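Local atomic coordinates of regulatory Subunit of Protein Kinase A (cAMP-dependent) from Euglena gracilis (Euglena gracilis, PDB entry 6RSX), a protein that binds cyclic AMP in two tandem domains and, as a protein kinase A regulatory subunit, probably controls the kinase's catalytic subunit. Residues Y82-I93 with A126-W137. Residues are numbered along the deposited sequence; the frame is centred on the assembly and turned at random.
Sequences YVIESGTCNILI and ASVQAVSNVRLW. With CMP (adenosine-3',5'-cyclic-monophosphate), chain B.
Arg135 and Trp137 both meet Glu85, one at each carboxylate oxygen. The Glu85 carboxylate lies stacked on the Arg135 guanidinium, planes 18° apart, with OE1 3.3 Å from CZ, over its centre; this salt bridge works by charge alone, since no N-H points at OE1. The guanidinium edge is used instead by Ser86: Arg135 NE gives OG a nearly straight 2.8 Å bond in its own plane, and a water links OG to NH2. Trp137 NE1 reaches Glu85 OE2 at 3.0 Å, within the indole plane but from above that of the carboxylate. With CG anti to the backbone N (chi1 -176°) and the chain extended beyond it, the Glu85 carboxylate is carried out to both partners. Through OE2, Glu85 has a second cationic partner, Arg34 of helix 29-39. Beneath these side chains is a classic beta bulge, where Glu85 N and Ser86 N both bond to Arg135 O from the same face of its plane. The bulge marks the corner where the antiparallel pairing passes from one sheet of the cyclic-nucleotide-binding beta-roll to the other. Beyond Gly87, Ser132 OG accepts from Thr88 N and donates to Asn133 O. In the second ladder Ile91 CD1 packs on Val128 CG2 (3.7 Å), while Ile91 CG2 touches adenine N7 of the bound cyclic AMP at 3.6 Å. Ile93 lays CG1 against Ala126 CB at 3.5 Å and turns CD1 toward adenine N1.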
loop_
_atom_site.group_PDB
_atom_site.type_symbol
_atom_site.label_atom_id
_atom_site.label_comp_id
_atom_site.label_asym_id
_atom_site.label_seq_id
_atom_site.Cartn_x
_atom_site.Cartn_y
_atom_site.Cartn_z
ATOM N N TYR A 82 13.613 -2.119 8.160
ATOM C CA TYR A 82 14.296 -0.973 7.566
ATOM C C TYR A 82 13.340 -0.106 6.755
ATOM O O TYR A 82 12.407 -0.615 6.120
ATOM C CB TYR A 82 15.438 -1.416 6.610
ATOM C CG TYR A 82 16.545 -2.191 7.314
ATOM C CD1 TYR A 82 17.590 -1.516 7.925
ATOM C CD2 TYR A 82 16.571 -3.592 7.290
ATOM C CE1 TYR A 82 18.633 -2.203 8.554
ATOM C CE2 TYR A 82 17.596 -4.294 7.920
ATOM C CZ TYR A 82 18.632 -3.595 8.533
ATOM O OH TYR A 82 19.669 -4.250 9.135
ATOM N N VAL A 83 13.599 1.204 6.769
ATOM C CA VAL A 83 13.004 2.130 5.778
ATOM C C VAL A 83 14.133 2.850 5.053
ATOM O O VAL A 83 15.061 3.364 5.673
ATOM C CB VAL A 83 12.045 3.151 6.438
ATOM C CG1 VAL A 83 11.325 4.036 5.365
ATOM C CG2 VAL A 83 11.003 2.461 7.321
ATOM N N ILE A 84 14.031 2.952 3.721
ATOM C CA ILE A 84 15.066 3.623 2.951
ATOM C C ILE A 84 14.916 5.137 3.110
ATOM O O ILE A 84 13.827 5.690 2.905
ATOM C CB ILE A 84 14.965 3.232 1.465
ATOM C CG1 ILE A 84 15.251 1.719 1.294
ATOM C CG2 ILE A 84 15.974 4.066 0.682
ATOM C CD1 ILE A 84 15.090 1.204 -0.177
ATOM N N GLU A 85 16.018 5.811 3.427
ATOM C CA GLU A 85 16.066 7.265 3.417
ATOM C C GLU A 85 16.617 7.784 2.085
ATOM O O GLU A 85 16.006 8.666 1.465
ATOM C CB GLU A 85 16.928 7.775 4.580
ATOM C CG GLU A 85 16.927 9.323 4.656
ATOM C CD GLU A 85 17.706 9.789 5.904
ATOM O OE1 GLU A 85 18.798 9.231 6.173
ATOM O OE2 GLU A 85 17.173 10.640 6.647
ATOM N N SER A 86 17.735 7.213 1.616
ATOM C CA SER A 86 18.383 7.608 0.354
ATOM C C SER A 86 18.821 6.367 -0.398
ATOM O O SER A 86 19.177 5.347 0.209
ATOM C CB SER A 86 19.675 8.403 0.567
ATOM O OG SER A 86 19.584 9.333 1.603
ATOM N N GLY A 87 18.846 6.467 -1.734
ATOM C CA GLY A 87 19.381 5.401 -2.547
ATOM C C GLY A 87 18.294 4.445 -2.974
ATOM O O GLY A 87 17.132 4.565 -2.604
ATOM N N THR A 88 18.684 3.447 -3.759
ATOM C CA THR A 88 17.758 2.398 -4.159
ATOM C C THR A 88 18.391 1.039 -3.832
ATOM O O THR A 88 19.612 0.909 -3.737
ATOM C CB THR A 88 17.393 2.455 -5.622
ATOM O OG1 THR A 88 18.567 2.180 -6.419
ATOM C CG2 THR A 88 16.752 3.881 -5.954
ATOM N N CYS A 89 17.538 0.032 -3.697
ATOM C CA CYS A 89 17.932 -1.334 -3.351
ATOM C C CYS A 89 17.244 -2.307 -4.287
ATOM O O CYS A 89 16.089 -2.088 -4.679
ATOM C CB CYS A 89 17.541 -1.721 -1.879
ATOM S SG CYS A 89 18.442 -0.823 -0.616
ATOM N N ASN A 90 17.932 -3.385 -4.646
ATOM C CA ASN A 90 17.323 -4.459 -5.420
ATOM C C ASN A 90 16.853 -5.565 -4.488
ATOM O O ASN A 90 17.596 -5.983 -3.596
ATOM C CB ASN A 90 18.298 -5.042 -6.440
ATOM C CG ASN A 90 18.476 -4.091 -7.662
ATOM O OD1 ASN A 90 17.665 -3.201 -7.869
ATOM N ND2 ASN A 90 19.545 -4.266 -8.410
ATOM N N ILE A 91 15.644 -6.045 -4.736
ATOM C CA ILE A 91 15.095 -7.230 -4.079
ATOM C C ILE A 91 15.425 -8.418 -4.973
ATOM O O ILE A 91 15.014 -8.462 -6.145
ATOM C CB ILE A 91 13.577 -7.111 -3.885
ATOM C CG1 ILE A 91 13.210 -5.843 -3.118
ATOM C CG2 ILE A 91 13.027 -8.391 -3.231
ATOM C CD1 ILE A 91 13.918 -5.673 -1.737
ATOM N N LEU A 92 16.189 -9.366 -4.437
ATOM C CA LEU A 92 16.647 -10.547 -5.172
ATOM C C LEU A 92 16.151 -11.801 -4.462
ATOM O O LEU A 92 16.272 -11.912 -3.238
ATOM C CB LEU A 92 18.181 -10.577 -5.257
ATOM C CG LEU A 92 18.798 -9.309 -5.855
ATOM C CD1 LEU A 92 20.163 -9.042 -5.337
ATOM C CD2 LEU A 92 18.852 -9.546 -7.332
ATOM N N ILE A 93 15.597 -12.749 -5.212
ATOM C CA ILE A 93 15.072 -13.964 -4.600
ATOM C C ILE A 93 15.601 -15.187 -5.344
ATOM O O ILE A 93 15.448 -15.302 -6.564
ATOM C CB ILE A 93 13.536 -13.970 -4.547
ATOM C CG1 ILE A 93 13.041 -12.748 -3.751
ATOM C CG2 ILE A 93 13.017 -15.323 -3.929
ATOM C CD1 ILE A 93 11.492 -12.584 -3.766
ATOM N N ALA A 126 14.170 -12.773 0.972
ATOM C CA ALA A 126 14.834 -12.168 -0.165
ATOM C C ALA A 126 16.136 -11.583 0.333
ATOM O O ALA A 126 16.267 -11.243 1.516
ATOM C CB ALA A 126 13.931 -11.078 -0.776
ATOM N N SER A 127 17.084 -11.439 -0.590
ATOM C CA SER A 127 18.224 -10.578 -0.353
ATOM C C SER A 127 17.868 -9.142 -0.742
ATOM O O SER A 127 17.086 -8.909 -1.681
ATOM C CB SER A 127 19.419 -11.049 -1.180
ATOM O OG SER A 127 19.824 -12.398 -0.820
ATOM N N VAL A 128 18.488 -8.180 -0.074
ATOM C CA VAL A 128 18.283 -6.760 -0.410
ATOM C C VAL A 128 19.653 -6.135 -0.603
ATOM O O VAL A 128 20.451 -6.066 0.349
ATOM C CB VAL A 128 17.502 -6.017 0.682
ATOM C CG1 VAL A 128 17.220 -4.551 0.255
ATOM C CG2 VAL A 128 16.208 -6.746 0.990
ATOM N N GLN A 129 19.940 -5.689 -1.832
ATOM C CA GLN A 129 21.280 -5.224 -2.183
ATOM C C GLN A 129 21.257 -3.742 -2.520
ATOM O O GLN A 129 20.425 -3.311 -3.325
ATOM C CB GLN A 129 21.814 -6.017 -3.379
ATOM C CG GLN A 129 23.204 -5.592 -3.775
ATOM C CD GLN A 129 23.796 -6.501 -4.845
ATOM O OE1 GLN A 129 23.071 -7.060 -5.651
ATOM N NE2 GLN A 129 25.117 -6.677 -4.825
ATOM N N ALA A 130 22.164 -2.968 -1.929
ATOM C CA ALA A 130 22.244 -1.553 -2.273
ATOM C C ALA A 130 22.666 -1.426 -3.733
ATOM O O ALA A 130 23.635 -2.055 -4.166
ATOM C CB ALA A 130 23.243 -0.836 -1.380
ATOM N N VAL A 131 21.958 -0.588 -4.488
ATOM C CA VAL A 131 22.349 -0.319 -5.874
ATOM C C VAL A 131 23.290 0.876 -5.867
ATOM O O VAL A 131 24.419 0.795 -6.351
ATOM C CB VAL A 131 21.123 -0.066 -6.751
ATOM C CG1 VAL A 131 21.550 0.373 -8.187
ATOM C CG2 VAL A 131 20.266 -1.296 -6.831
ATOM N N SER A 132 22.812 1.996 -5.349
ATOM C CA SER A 132 23.615 3.162 -5.020
ATOM C C SER A 132 24.149 3.005 -3.600
ATOM O O SER A 132 23.856 2.029 -2.912
ATOM C CB SER A 132 22.759 4.416 -5.124
ATOM O OG SER A 132 21.686 4.326 -4.175
ATOM N N ASN A 133 24.907 3.987 -3.128
ATOM C CA ASN A 133 25.049 4.132 -1.682
ATOM C C ASN A 133 23.668 4.377 -1.098
ATOM O O ASN A 133 22.843 5.073 -1.701
ATOM C CB ASN A 133 25.958 5.296 -1.335
ATOM C CG ASN A 133 27.372 5.080 -1.807
ATOM O OD1 ASN A 133 27.819 3.941 -2.019
ATOM N ND2 ASN A 133 28.097 6.183 -1.976
ATOM N N VAL A 134 23.410 3.806 0.071
ATOM C CA VAL A 134 22.071 3.851 0.648
ATOM C C VAL A 134 22.159 4.341 2.093
ATOM O O VAL A 134 23.111 4.021 2.839
ATOM C CB VAL A 134 21.377 2.464 0.558
ATOM C CG1 VAL A 134 20.156 2.400 1.468
ATOM C CG2 VAL A 134 20.999 2.077 -0.891
ATOM N N ARG A 135 21.180 5.136 2.485
ATOM C CA ARG A 135 20.962 5.510 3.875
ATOM C C ARG A 135 19.628 4.917 4.314
ATOM O O ARG A 135 18.638 5.000 3.589
ATOM C CB ARG A 135 20.933 7.034 4.068
ATOM C CG ARG A 135 22.256 7.772 3.890
ATOM C CD ARG A 135 22.191 9.261 4.397
ATOM N NE ARG A 135 21.070 10.050 3.835
ATOM C CZ ARG A 135 20.691 11.229 4.316
ATOM N NH1 ARG A 135 21.336 11.768 5.360
ATOM N NH2 ARG A 135 19.659 11.866 3.764
ATOM N N LEU A 136 19.601 4.327 5.532
ATOM C CA LEU A 136 18.391 3.670 6.013
ATOM C C LEU A 136 18.111 4.134 7.440
ATOM O O LEU A 136 19.038 4.512 8.164
ATOM C CB LEU A 136 18.570 2.124 6.085
ATOM C CG LEU A 136 19.159 1.373 4.881
ATOM C CD1 LEU A 136 19.765 0.032 5.235
ATOM C CD2 LEU A 136 18.036 1.116 3.931
ATOM N N TRP A 137 16.847 4.070 7.840
ATOM C CA TRP A 137 16.465 4.106 9.259
ATOM C C TRP A 137 15.975 2.722 9.654
ATOM O O TRP A 137 15.261 2.073 8.904
ATOM C CB TRP A 137 15.372 5.161 9.479
ATOM C CG TRP A 137 15.918 6.572 9.467
ATOM C CD1 TRP A 137 15.845 7.513 8.436
ATOM C CD2 TRP A 137 16.599 7.201 10.529
ATOM N NE1 TRP A 137 16.467 8.679 8.832
ATOM C CE2 TRP A 137 16.926 8.516 10.116
ATOM C CE3 TRP A 137 16.948 6.790 11.820
ATOM C CZ2 TRP A 137 17.602 9.408 10.950
ATOM C CZ3 TRP A 137 17.622 7.669 12.640
ATOM C CH2 TRP A 137 17.939 8.962 12.217
HETATM P P CMP B . 11.989 -10.440 5.144
HETATM O O1P CMP B . 12.166 -10.216 6.684
HETATM O O2P CMP B . 11.637 -11.739 4.550
HETATM O "O5'" CMP B . 13.376 -10.072 4.418
HETATM C "C5'" CMP B . 13.416 -9.758 3.027
HETATM C "C4'" CMP B . 12.368 -8.712 2.786
HETATM O "O4'" CMP B . 12.195 -8.343 1.412
HETATM C "C3'" CMP B . 10.981 -9.151 3.178
HETATM O "O3'" CMP B . 10.852 -9.298 4.574
HETATM C "C2'" CMP B . 10.100 -8.066 2.551
HETATM O "O2'" CMP B . 10.043 -6.961 3.438
HETATM C "C1'" CMP B . 10.938 -7.681 1.299
HETATM N N9 CMP B . 10.344 -8.085 0.029
HETATM C C8 CMP B . 10.189 -7.263 -1.067
HETATM N N7 CMP B . 9.674 -7.978 -2.051
HETATM C C5 CMP B . 9.468 -9.212 -1.572
HETATM C C6 CMP B . 8.922 -10.292 -2.211
HETATM N N6 CMP B . 8.414 -10.454 -3.552
HETATM N N1 CMP B . 8.757 -11.439 -1.590
HETATM C C2 CMP B . 9.197 -11.534 -0.297
HETATM N N3 CMP B . 9.736 -10.462 0.372
HETATM C C4 CMP B . 9.881 -9.296 -0.295
HETATM O O HOH W 1 18.500 11.845 0.859
HETATM O O HOH W 2 21.623 -6.117 -7.620
#